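PDB 4L9P: CaaX farnesyltransferase beta subunit Ram1 from Aspergillus fumigatus, which forms the zinc-binding, probably peptide-binding, subunit of the heterodimeric enzyme that transfers a farnesyl group from farnesyl diphosphate to the cysteine of C-terminal CaaX sequences. Local coordinates for residues A206-A211 against H261-L266; K458-S463 against D507-F512. All blocks are in the same frame, centred on the assembly; numbering follows the deposited sequence.

How the interactions relate
The two contacts lie on the same side of the chain's centre, about 10 Å apart between centres, and come in series: interaction 1 closes at Leu266, well before interaction 2 opens at Lys458. Interaction 1 joins helices 200-213 and 251-263 of the alpha-alpha toroid; interaction 2 sets the loop between strands 446-449 and 468-471 against helix 502-513, near the C-terminus. They meet at the end of helix 251-263. There Lys458 NZ makes a salt bridge of 2.7 Å to Asp265 OD2, and Arg509 NH1 probably donates to Ala262 O at 2.8 Å. Two later parts of the chain thus converge on the end of a mid-chain helix, away from the zinc.

Interaction 1: A206-A211 against H261-L266; sequences AVLSIA and HALLDL
Val207 and Leu208 pack against Leu263 and Leu264 in a buried, wholly apolar helix-to-helix contact within the alpha-alpha toroid of the prenyltransferase beta subunit. Helix 200-213 contributes the first pair, and the second sits where helix 251-263 runs out. The backbones stay well apart, with Val207 CA and Leu263 CA at 7.9 Å, which leaves the space between them to side chains.

Val207 is the wedge. Its CG1 branch stands anti to the backbone N (chi1 171°), and this methyl does all the near touching: it meets Leu263 CD1 at 4.0 Å and lies 4.1 Å from Leu263 CB, while Leu264 CD2 approaches it at 4.1 Å. One methyl therefore packs against both leucines. Leu264 starts off at an angle to the other helix, and it is the end of its side chain that reaches across.

Beyond Leu264 the chain turns in a Schellman motif. Asp265 takes positive phi, and two backbone bonds reach back into the last turn: Asp265 N to Ala262 O and Leu266 N to His261 O. The helix thus ends between the two leucines, Leu263 in its last turn and Leu264 just beyond it. Ile508 of helix 502-513 covers Leu263, and Phe512 of the same helix covers Leu264, extending the apolar cluster.

Leu208 points its CB away from helix 251-263, yet its CD2 branch comes back toward it. The side chains of Leu208 and Leu263 cross at about a right angle, and the packing is tightest where Leu208 CD2 meets Leu263 CD1 at 3.5 Å.

Interaction 2: K458-S463 against D507-F512; sequences KDDFSS and DIRVWF
Arg509 reaches from helix 502-513 into the loop 458-463 and carries most of this contact, with Phe461 and Lys458 as its main partners. CG of Arg509 lies anti to the backbone N (chi1 170°), and the chain then bends at chi2 (65°), bringing the guanidinium between the Phe461 ring and the stem of Lys458.

On the phenylalanine side NH1 comes obliquely to the ring, 3.4 Å from Phe461 CD2 and 4.1 Å from Phe461 CE2. Ring and guanidinium planes stand 82° apart, nearly perpendicular, so this is not a parallel stack. Phe461 itself is buried, its side chain also packing on Met258 and Ala262 of helix 251-263.

NH2 faces the lysine. Lys458 CB lies at the guanidinium edge, 4.0 Å from NH2 of Arg509. The methylene chain runs extended past the arginine, and its ammonium goes on to a salt bridge with Asp265, which should ease the closeness of two positive groups.

Asp460 may add a weak electrostatic attraction: its OD2, near the guanidinium plane, is 4.0 Å from Arg509 NH2, beyond a salt bridge. The firm polar grip on Arg509 comes from elsewhere. Glu513, one helical turn on, forms a salt bridge with NE; NH1 bonds to Ala262 O and NH2 to Ser456 OG. Partners on all three nitrogens hold the flat group in a defined rotation.

A type I beta turn from Asp459 to Ser462, closed by Ser462 N to Asp459 O, presents Asp460 and Phe461 toward the helix. The arrangement is that of an arginine side chain bonding to a backbone carbonyl at the C-terminal end of a helix, here in the alpha-alpha toroid, where helix 502-513 and the loop after strand 446-449 converge on the end of helix 251-263.

Interaction 1: A206-A211 against H261-L266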
ATOM      1  N   ALA B 206     -15.568   2.411   7.791  1.00  6.54           N
ATOM      2  CA  ALA B 206     -16.757   2.359   8.583  1.00  7.75           C
ATOM      3  C   ALA B 206     -17.057   0.951   9.107  1.00  7.40           C
ATOM      4  O   ALA B 206     -17.461   0.794  10.262  1.00  8.84           O
ATOM      5  CB  ALA B 206     -17.962   2.911   7.763  1.00  8.79           C
ATOM      6  N   VAL B 207     -16.952  -0.058   8.238  1.00  6.46           N
ATOM      7  CA  VAL B 207     -17.190  -1.426   8.704  1.00  6.92           C
ATOM      8  C   VAL B 207     -16.237  -1.849   9.791  1.00  6.77           C
ATOM      9  O   VAL B 207     -16.647  -2.506  10.762  1.00  7.33           O
ATOM     10  CB  VAL B 207     -17.152  -2.411   7.501  1.00  7.86           C
ATOM     11  CG1 VAL B 207     -17.171  -3.890   7.960  1.00  9.23           C
ATOM     12  CG2 VAL B 207     -18.355  -2.147   6.595  1.00  8.90           C
ATOM     13  N   LEU B 208     -14.967  -1.499   9.662  1.00  6.38           N
ATOM     14  CA  LEU B 208     -13.996  -1.864  10.701  1.00  6.70           C
ATOM     15  C   LEU B 208     -14.303  -1.105  11.996  1.00  6.71           C
ATOM     16  O   LEU B 208     -14.144  -1.663  13.109  1.00  7.48           O
ATOM     17  CB  LEU B 208     -12.571  -1.510  10.231  1.00  7.09           C
ATOM     18  CG  LEU B 208     -12.022  -2.437   9.137  1.00  7.35           C
ATOM     19  CD1 LEU B 208     -10.547  -2.171   8.908  1.00  6.60           C
ATOM     20  CD2 LEU B 208     -12.279  -3.920   9.320  1.00  8.42           C
ATOM     21  N   SER B 209     -14.739   0.154  11.867  1.00  6.96           N
ATOM     22  CA  SER B 209     -15.135   0.903  13.075  1.00  6.97           C
ATOM     23  C   SER B 209     -16.315   0.261  13.776  1.00  7.26           C
ATOM     24  O   SER B 209     -16.367   0.166  15.012  1.00  9.19           O
ATOM     25  CB  SER B 209     -15.473   2.356  12.715  1.00  7.54           C
ATOM     26  OG  SER B 209     -14.327   3.068  12.210  1.00  8.07           O
ATOM     27  N   ILE B 210     -17.335  -0.114  12.990  1.00  7.33           N
ATOM     28  CA  ILE B 210     -18.499  -0.787  13.535  1.00  8.87           C
ATOM     29  C   ILE B 210     -18.103  -2.098  14.188  1.00  9.64           C
ATOM     30  O   ILE B 210     -18.635  -2.427  15.266  1.00  9.69           O
ATOM     31  CB  ILE B 210     -19.535  -0.972  12.376  1.00  9.65           C
ATOM     32  CG1 ILE B 210     -20.185   0.389  12.083  1.00  9.73           C
ATOM     33  CG2 ILE B 210     -20.575  -2.043  12.724  1.00 10.50           C
ATOM     34  CD1 ILE B 210     -20.962   0.398  10.761  1.00 10.71           C
ATOM     35  N   ALA B 211     -17.178  -2.840  13.565  1.00  9.10           N
ATOM     36  CA  ALA B 211     -16.721  -4.089  14.154  1.00  8.01           C
ATOM     37  C   ALA B 211     -16.065  -3.837  15.512  1.00  8.49           C
ATOM     38  O   ALA B 211     -16.262  -4.590  16.472  1.00  9.48           O
ATOM     39  CB  ALA B 211     -15.748  -4.829  13.204  1.00  7.98           C
ATOM     40  N   HIS B 261     -16.863  -7.246   1.953  1.00  5.86           N
ATOM     41  CA  HIS B 261     -17.660  -8.409   1.524  1.00  6.92           C
ATOM     42  C   HIS B 261     -17.563  -9.522   2.561  1.00  7.55           C
ATOM     43  O   HIS B 261     -18.589 -10.133   2.932  1.00  8.22           O
ATOM     44  CB  HIS B 261     -17.117  -8.830   0.162  1.00  6.45           C
ATOM     45  CG  HIS B 261     -17.918  -9.896  -0.514  1.00  7.72           C
ATOM     46  ND1 HIS B 261     -17.941 -11.210  -0.079  1.00  9.70           N
ATOM     47  CD2 HIS B 261     -18.773  -9.816  -1.571  1.00  8.14           C
ATOM     48  CE1 HIS B 261     -18.766 -11.902  -0.872  1.00  9.38           C
ATOM     49  NE2 HIS B 261     -19.285 -11.075  -1.780  1.00  8.44           N
ATOM     50  N   ALA B 262     -16.347  -9.829   3.009  1.00  6.54           N
ATOM     51  CA  ALA B 262     -16.136 -10.923   3.958  1.00  5.91           C
ATOM     52  C   ALA B 262     -16.741 -10.617   5.323  1.00  5.58           C
ATOM     53  O   ALA B 262     -17.430 -11.462   5.911  1.00  7.36           O
ATOM     54  CB  ALA B 262     -14.637 -11.188   4.159  1.00  7.23           C
ATOM     55  N   LEU B 263     -16.480  -9.421   5.867  1.00  5.92           N
ATOM     56  CA  LEU B 263     -16.958  -9.186   7.230  1.00  5.55           C
ATOM     57  C   LEU B 263     -18.504  -9.094   7.305  1.00  6.74           C
ATOM     58  O   LEU B 263     -19.059  -9.350   8.362  1.00  8.20           O
ATOM     59  CB  LEU B 263     -16.347  -7.900   7.813  1.00  6.74           C
ATOM     60  CG  LEU B 263     -14.861  -8.048   8.075  1.00  6.89           C
ATOM     61  CD1 LEU B 263     -14.291  -6.648   8.531  1.00  7.97           C
ATOM     62  CD2 LEU B 263     -14.561  -9.071   9.168  1.00  8.35           C
ATOM     63  N   LEU B 264     -19.184  -8.704   6.220  1.00  6.80           N
ATOM     64  CA  LEU B 264     -20.646  -8.603   6.186  1.00  7.68           C
ATOM     65  C   LEU B 264     -21.290  -9.904   5.640  1.00  8.41           C
ATOM     66  O   LEU B 264     -22.511  -9.956   5.479  1.00  9.86           O
ATOM     67  CB  LEU B 264     -21.070  -7.421   5.310  1.00  9.09           C
ATOM     68  CG  LEU B 264     -20.570  -6.041   5.816  1.00 10.05           C
ATOM     69  CD1 LEU B 264     -21.183  -5.004   4.860  1.00 10.66           C
ATOM     70  CD2 LEU B 264     -20.820  -5.722   7.289  1.00 12.04           C
ATOM     71  N   ASP B 265     -20.482 -10.936   5.379  1.00  9.27           N
ATOM     72  CA  ASP B 265     -20.929 -12.209   4.788  1.00  9.65           C
ATOM     73  C   ASP B 265     -21.860 -11.930   3.582  1.00  9.68           C
ATOM     74  O   ASP B 265     -22.997 -12.439   3.510  1.00 10.97           O
ATOM     75  CB  ASP B 265     -21.649 -13.068   5.832  1.00 10.99           C
ATOM     76  CG  ASP B 265     -21.984 -14.467   5.297  1.00 13.69           C
ATOM     77  OD1 ASP B 265     -21.162 -14.958   4.461  1.00 15.44           O
ATOM     78  OD2 ASP B 265     -23.082 -15.038   5.647  1.00 15.87           O
ATOM     79  N   LEU B 266     -21.400 -11.121   2.641  1.00  8.30           N
ATOM     80  CA  LEU B 266     -22.233 -10.882   1.478  1.00  7.99           C
ATOM     81  C   LEU B 266     -22.214 -12.085   0.556  1.00  8.43           C
ATOM     82  O   LEU B 266     -21.286 -12.897   0.576  1.00  9.17           O
ATOM     83  CB  LEU B 266     -21.706  -9.684   0.672  1.00  8.41           C
ATOM     84  CG  LEU B 266     -21.657  -8.373   1.488  1.00  9.46           C
ATOM     85  CD1 LEU B 266     -21.188  -7.206   0.607  1.00  9.90           C
ATOM     86  CD2 LEU B 266     -23.017  -8.044   2.169  1.00 10.28           C
TER

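Interaction 2: K458-S463 against D507-F512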
ATOM      1  N   LYS B 458     -18.809 -21.198   6.975  1.00 36.14           N
ATOM      2  CA  LYS B 458     -18.835 -21.367   5.516  1.00 34.84           C
ATOM      3  C   LYS B 458     -17.433 -21.537   4.923  1.00 33.95           C
ATOM      4  O   LYS B 458     -16.417 -21.194   5.566  1.00 33.07           O
ATOM      5  CB  LYS B 458     -19.530 -20.139   4.866  1.00 34.87           C
ATOM      6  CG  LYS B 458     -20.882 -19.836   5.494  1.00 35.40           C
ATOM      7  CD  LYS B 458     -21.510 -18.572   4.938  1.00 35.29           C
ATOM      8  CE  LYS B 458     -22.940 -18.393   5.490  1.00 34.64           C
ATOM      9  NZ  LYS B 458     -23.780 -17.426   4.713  1.00 33.65           N
ATOM     10  N   ASP B 459     -17.360 -21.982   3.664  1.00 30.00           N
ATOM     11  CA  ASP B 459     -16.049 -22.277   3.064  1.00 30.00           C
ATOM     12  C   ASP B 459     -15.257 -21.072   2.501  1.00 30.00           C
ATOM     13  O   ASP B 459     -14.051 -21.068   2.567  1.00 30.00           O
ATOM     14  CB  ASP B 459     -16.155 -23.301   1.918  1.00 20.00           C
ATOM     15  CG  ASP B 459     -16.542 -24.678   2.390  1.00 20.00           C
ATOM     16  OD1 ASP B 459     -16.554 -24.934   3.619  1.00 20.00           O
ATOM     17  OD2 ASP B 459     -16.763 -25.498   1.424  1.00 20.00           O
ATOM     18  N   ASP B 460     -15.928 -20.093   1.887  1.00 30.00           N
ATOM     19  CA  ASP B 460     -15.262 -19.067   1.032  1.00 30.00           C
ATOM     20  C   ASP B 460     -13.964 -18.375   1.547  1.00 30.00           C
ATOM     21  O   ASP B 460     -12.902 -18.269   0.852  1.00 30.00           O
ATOM     22  CB  ASP B 460     -16.280 -17.931   0.797  1.00 20.00           C
ATOM     23  CG  ASP B 460     -17.631 -18.428   0.822  1.00 20.00           C
ATOM     24  OD1 ASP B 460     -17.921 -18.954  -0.318  1.00 20.00           O
ATOM     25  OD2 ASP B 460     -18.283 -18.345   1.965  1.00 20.00           O
ATOM     26  N   PHE B 461     -14.132 -17.849   2.752  1.00 20.57           N
ATOM     27  CA  PHE B 461     -13.164 -17.075   3.469  1.00 18.78           C
ATOM     28  C   PHE B 461     -12.773 -17.891   4.695  1.00 17.13           C
ATOM     29  O   PHE B 461     -12.377 -17.306   5.691  1.00 17.15           O
ATOM     30  CB  PHE B 461     -13.839 -15.775   3.933  1.00 18.70           C
ATOM     31  CG  PHE B 461     -14.335 -14.902   2.801  1.00 18.26           C
ATOM     32  CD1 PHE B 461     -13.446 -14.121   2.050  1.00 19.44           C
ATOM     33  CD2 PHE B 461     -15.660 -14.801   2.537  1.00 18.85           C
ATOM     34  CE1 PHE B 461     -13.898 -13.285   0.976  1.00 20.73           C
ATOM     35  CE2 PHE B 461     -16.142 -13.998   1.438  1.00 20.68           C
ATOM     36  CZ  PHE B 461     -15.278 -13.184   0.703  1.00 20.05           C
ATOM     37  N   SER B 462     -12.834 -19.227   4.646  0.73 16.24           N
ATOM     38  CA  SER B 462     -12.643 -19.972   5.893  0.73 14.04           C
ATOM     39  C   SER B 462     -11.258 -19.754   6.501  0.73 11.60           C
ATOM     40  O   SER B 462     -11.136 -19.556   7.725  0.73 11.62           O
ATOM     41  CB  SER B 462     -12.961 -21.468   5.683  0.73 16.35           C
ATOM     42  OG  SER B 462     -12.810 -22.206   6.863  0.73 18.76           O
ATOM     43  N   SER B 463     -10.229 -19.741   5.660  1.00 10.92           N
ATOM     44  CA  SER B 463      -8.888 -19.561   6.175  1.00  9.37           C
ATOM     45  C   SER B 463      -8.732 -18.184   6.830  1.00  8.52           C
ATOM     46  O   SER B 463      -8.082 -18.032   7.870  1.00  8.63           O
ATOM     47  CB  SER B 463      -7.903 -19.749   5.019  1.00 10.15           C
ATOM     48  OG  SER B 463      -6.571 -19.532   5.458  1.00 11.75           O
ATOM     49  N   ASP B 507     -16.679 -11.546  15.649  1.00 11.79           N
ATOM     50  CA  ASP B 507     -18.028 -11.282  16.114  1.00 11.91           C
ATOM     51  C   ASP B 507     -18.904 -10.713  14.994  1.00 11.36           C
ATOM     52  O   ASP B 507     -20.085 -11.087  14.856  1.00 12.64           O
ATOM     53  CB  ASP B 507     -18.037 -10.287  17.269  1.00 12.87           C
ATOM     54  CG  ASP B 507     -17.634 -10.901  18.606  1.00 15.35           C
ATOM     55  OD1 ASP B 507     -17.528 -12.146  18.707  1.00 17.60           O
ATOM     56  OD2 ASP B 507     -17.402 -10.085  19.524  1.00 16.62           O
ATOM     57  N   ILE B 508     -18.366  -9.795  14.178  1.00 10.19           N
ATOM     58  CA  ILE B 508     -19.184  -9.240  13.131  1.00  9.63           C
ATOM     59  C   ILE B 508     -19.483 -10.276  12.058  1.00  9.64           C
ATOM     60  O   ILE B 508     -20.625 -10.364  11.604  1.00 10.01           O
ATOM     61  CB  ILE B 508     -18.572  -7.938  12.567  1.00  9.36           C
ATOM     62  CG1 ILE B 508     -19.628  -7.197  11.700  1.00 10.43           C
ATOM     63  CG2 ILE B 508     -17.274  -8.222  11.772  1.00  9.74           C
ATOM     64  CD1 ILE B 508     -19.171  -5.754  11.295  1.00 10.81           C
ATOM     65  N   ARG B 509     -18.487 -11.049  11.664  1.00  9.60           N
ATOM     66  CA  ARG B 509     -18.709 -12.080  10.628  1.00  9.98           C
ATOM     67  C   ARG B 509     -19.759 -13.098  11.103  1.00 11.10           C
ATOM     68  O   ARG B 509     -20.665 -13.461  10.338  1.00 11.64           O
ATOM     69  CB  ARG B 509     -17.382 -12.820  10.334  1.00 10.34           C
ATOM     70  CG  ARG B 509     -17.521 -14.068   9.468  1.00 10.85           C
ATOM     71  CD  ARG B 509     -17.996 -13.775   8.038  1.00 10.92           C
ATOM     72  NE  ARG B 509     -18.108 -15.029   7.332  1.00 13.86           N
ATOM     73  CZ  ARG B 509     -18.004 -15.201   6.018  1.00 16.74           C
ATOM     74  NH1 ARG B 509     -17.753 -14.175   5.200  1.00 17.30           N
ATOM     75  NH2 ARG B 509     -18.137 -16.451   5.517  1.00 20.19           N
ATOM     76  N   VAL B 510     -19.633 -13.550  12.355  1.00 12.15           N
ATOM     77  CA  VAL B 510     -20.542 -14.576  12.835  1.00 13.80           C
ATOM     78  C   VAL B 510     -21.945 -14.010  12.968  1.00 14.23           C
ATOM     79  O   VAL B 510     -22.928 -14.696  12.620  1.00 15.36           O
ATOM     80  CB  VAL B 510     -20.040 -15.141  14.175  1.00 15.60           C
ATOM     81  CG1 VAL B 510     -21.148 -16.033  14.842  1.00 16.65           C
ATOM     82  CG2 VAL B 510     -18.770 -15.961  13.957  1.00 16.52           C
ATOM     83  N   TRP B 511     -22.065 -12.761  13.406  1.00 13.53           N
ATOM     84  CA  TRP B 511     -23.394 -12.144  13.487  1.00 14.20           C
ATOM     85  C   TRP B 511     -24.057 -12.113  12.117  1.00 13.96           C
ATOM     86  O   TRP B 511     -25.246 -12.484  11.958  1.00 14.39           O
ATOM     87  CB  TRP B 511     -23.345 -10.723  14.088  1.00 15.78           C
ATOM     88  CG  TRP B 511     -24.738 -10.141  14.389  1.00 18.03           C
ATOM     89  CD1 TRP B 511     -25.493 -10.360  15.544  1.00 20.53           C
ATOM     90  CD2 TRP B 511     -25.547  -9.289  13.553  1.00 20.19           C
ATOM     91  NE1 TRP B 511     -26.678  -9.675  15.468  1.00 21.93           N
ATOM     92  CE2 TRP B 511     -26.756  -9.038  14.251  1.00 21.67           C
ATOM     93  CE3 TRP B 511     -25.377  -8.732  12.290  1.00 19.60           C
ATOM     94  CZ2 TRP B 511     -27.767  -8.221  13.728  1.00 21.29           C
ATOM     95  CZ3 TRP B 511     -26.390  -7.930  11.764  1.00 20.77           C
ATOM     96  CH2 TRP B 511     -27.561  -7.685  12.478  1.00 21.23           C
ATOM     97  N   PHE B 512     -23.291 -11.679  11.118  1.00 12.45           N
ATOM     98  CA  PHE B 512     -23.876 -11.606   9.788  1.00 11.99           C
ATOM     99  C   PHE B 512     -24.168 -12.963   9.181  1.00 13.40           C
ATOM    100  O   PHE B 512     -25.194 -13.114   8.497  1.00 14.41           O
ATOM    101  CB  PHE B 512     -23.022 -10.736   8.851  1.00 12.23           C
ATOM    102  CG  PHE B 512     -23.275  -9.267   9.035  1.00 12.85           C
ATOM    103  CD1 PHE B 512     -24.457  -8.714   8.617  1.00 15.90           C
ATOM    104  CD2 PHE B 512     -22.366  -8.460   9.671  1.00 11.95           C
ATOM    105  CE1 PHE B 512     -24.732  -7.357   8.826  1.00 16.69           C
ATOM    106  CE2 PHE B 512     -22.653  -7.105   9.900  1.00 12.36           C
ATOM    107  CZ  PHE B 512     -23.823  -6.556   9.439  1.00 14.49           C
TER